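Local coordinates for fructuronate-tagaturonate epimerase UxaE from Cohnella laeviribosi in complex with 1 glycerol (Cohnella laeviribosi, PDB 6IL9), which probably interconverts fructuronate and tagaturonate as a zinc-dependent sugar-acid epimerase built on a TIM barrel, at residues K89-I94 against A115-L120. Residues are numbered along the deposited sequence; the frame is centred on the assembly and turned at random.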
loop_
_atom_site.group_PDB
_atom_site.type_symbol
_atom_site.label_atom_id
_atom_site.label_comp_id
_atom_site.label_asym_id
_atom_site.label_seq_id
_atom_site.Cartn_x
_atom_site.Cartn_y
_atom_site.Cartn_z
ATOM N N LYS A 89 4.906 14.898 -7.499
ATOM C CA LYS A 89 4.812 15.168 -6.068
ATOM C C LYS A 89 3.873 16.319 -5.704
ATOM O O LYS A 89 3.862 16.739 -4.539
ATOM C CB LYS A 89 6.216 15.413 -5.496
ATOM C CG LYS A 89 6.990 16.531 -6.170
ATOM C CD LYS A 89 8.476 16.494 -5.799
ATOM C CE LYS A 89 9.255 15.664 -6.790
ATOM N NZ LYS A 89 10.710 15.659 -6.469
ATOM N N GLN A 90 3.056 16.817 -6.635
ATOM C CA GLN A 90 2.210 17.984 -6.377
ATOM C C GLN A 90 0.719 17.666 -6.353
ATOM O O GLN A 90 -0.103 18.440 -6.849
ATOM C CB GLN A 90 2.475 19.075 -7.407
ATOM C CG GLN A 90 3.579 19.991 -6.999
ATOM C CD GLN A 90 3.348 20.593 -5.635
ATOM O OE1 GLN A 90 2.262 21.113 -5.321
ATOM N NE2 GLN A 90 4.366 20.512 -4.802
ATOM N N SER A 91 0.343 16.545 -5.753
ATOM C CA SER A 91 -1.060 16.160 -5.680
ATOM C C SER A 91 -1.218 15.209 -4.504
ATOM O O SER A 91 -0.245 14.858 -3.829
ATOM C CB SER A 91 -1.530 15.509 -6.983
ATOM O OG SER A 91 -0.735 14.368 -7.271
ATOM N N ALA A 92 -2.457 14.801 -4.258
ATOM C CA ALA A 92 -2.747 13.820 -3.219
ATOM C C ALA A 92 -2.768 12.412 -3.809
ATOM O O ALA A 92 -3.270 12.199 -4.912
ATOM C CB ALA A 92 -4.093 14.124 -2.565
ATOM N N THR A 93 -2.205 11.452 -3.070
ATOM C CA THR A 93 -2.230 10.051 -3.476
ATOM C C THR A 93 -2.608 9.190 -2.277
ATOM O O THR A 93 -2.304 9.521 -1.125
ATOM C CB THR A 93 -0.861 9.576 -4.060
ATOM O OG1 THR A 93 0.208 9.944 -3.172
ATOM C CG2 THR A 93 -0.587 10.197 -5.457
ATOM N N ILE A 94 -3.298 8.086 -2.543
ATOM C CA ILE A 94 -3.593 7.124 -1.487
ATOM C C ILE A 94 -3.150 5.751 -1.963
ATOM O O ILE A 94 -3.442 5.359 -3.100
ATOM C CB ILE A 94 -5.080 7.127 -1.080
ATOM C CG1 ILE A 94 -5.293 6.077 0.013
ATOM C CG2 ILE A 94 -6.003 6.903 -2.289
ATOM C CD1 ILE A 94 -6.546 6.275 0.852
ATOM N N ALA A 115 -10.586 14.288 -5.526
ATOM C CA ALA A 115 -9.322 14.858 -5.995
ATOM C C ALA A 115 -8.162 14.126 -5.323
ATOM O O ALA A 115 -7.453 14.653 -4.467
ATOM C CB ALA A 115 -9.268 16.356 -5.725
ATOM N N ILE A 116 -7.994 12.868 -5.718
ATOM C CA ILE A 116 -6.887 12.056 -5.216
ATOM C C ILE A 116 -6.605 10.981 -6.252
ATOM O O ILE A 116 -7.520 10.503 -6.930
ATOM C CB ILE A 116 -7.198 11.458 -3.822
ATOM C CG1 ILE A 116 -5.929 10.845 -3.206
ATOM C CG2 ILE A 116 -8.334 10.445 -3.910
ATOM C CD1 ILE A 116 -6.029 10.608 -1.688
ATOM N N HIS A 117 -5.327 10.640 -6.404
ATOM C CA HIS A 117 -4.913 9.626 -7.367
ATOM C C HIS A 117 -4.671 8.321 -6.646
ATOM O O HIS A 117 -3.981 8.316 -5.618
ATOM C CB HIS A 117 -3.632 10.047 -8.083
ATOM C CG HIS A 117 -3.754 11.336 -8.825
ATOM N ND1 HIS A 117 -4.548 11.473 -9.943
ATOM C CD2 HIS A 117 -3.176 12.544 -8.619
ATOM C CE1 HIS A 117 -4.466 12.714 -10.386
ATOM N NE2 HIS A 117 -3.636 13.384 -9.604
ATOM N N PRO A 118 -5.198 7.205 -7.156
ATOM C CA PRO A 118 -5.033 5.923 -6.456
ATOM C C PRO A 118 -3.775 5.172 -6.838
ATOM O O PRO A 118 -3.487 4.996 -8.024
ATOM C CB PRO A 118 -6.282 5.138 -6.882
ATOM C CG PRO A 118 -6.549 5.641 -8.301
ATOM C CD PRO A 118 -6.098 7.105 -8.320
ATOM N N ILE A 119 -3.017 4.723 -5.842
ATOM C CA ILE A 119 -1.971 3.729 -6.054
ATOM C C ILE A 119 -2.663 2.389 -5.818
ATOM O O ILE A 119 -2.721 1.881 -4.698
ATOM C CB ILE A 119 -0.769 3.954 -5.138
ATOM C CG1 ILE A 119 -0.338 5.430 -5.173
ATOM C CG2 ILE A 119 0.387 3.031 -5.550
ATOM C CD1 ILE A 119 0.012 5.979 -6.567
ATOM N N LEU A 120 -3.234 1.834 -6.890
ATOM C CA LEU A 120 -4.136 0.688 -6.746
ATOM C C LEU A 120 -3.392 -0.622 -6.601
ATOM O O LEU A 120 -3.956 -1.592 -6.081
ATOM C CB LEU A 120 -5.060 0.572 -7.955
ATOM C CG LEU A 120 -6.259 1.473 -8.090
ATOM C CD1 LEU A 120 -6.889 1.126 -9.425
ATOM C CD2 LEU A 120 -7.242 1.200 -6.958
HETATM O O HOH W 1 -4.811 15.920 -5.665
#
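His-117 points the edge of its imidazole at Ser-91, whose hydroxyl comes in close to the ring plane, with Ser-91 OG 3.3 Å from CD2 of the ring. That is a carbon, so the approach is a contact rather than a hydrogen bond; Ser-91 CB lies at the same edge, in plane. With CG anti to its own carbonyl carbon (chi1 -59°), the ring reaches back along the strand to Ser-91, and His-117 CB lies 4.0 Å from Thr-93 CG2. Ile-116, just before its strand, sends CG1, anti to the backbone N (chi1 -169°), past Ala-92, 3.8 Å from Ala-92 CB, and the terminal CD1 lands 3.7 Å from Ile-94 CB on the face that carries Ile-94 and Pro-118, where the two isoleucines meet at a slant. An alanine in place of His-117 would probably take away the ring edge that meets Ser-91 and leave Phe-87, which stacks on the imidazole, without its partner. The backbones pair in parallel register, Thr-93 beside His-117. Ala-92 O accepts from His-117 N at 3.0 Å, His-117 O takes Ile-94 N, and Ile-94 O receives Ile-119 N at 2.8 Å. Ahead of the ladder a water bridges Ala-92 N and Ala-115 O. Thr-93 OG1 hydrogen-bonds to His-364 on the adjoining strand 363-367 and to Lys-339 of the strand after it, 339-342. This is the pairing of the first two strands of the eight-stranded TIM barrel, 93-96 and 117-124, joined through helix 104-111 in a beta-alpha-beta crossover. Val-111 of that helix packs on Ile-116 and Pro-118, while strand 363-367 closes the barrel against Thr-93 and strand 156-162 continues it beyond Pro-118.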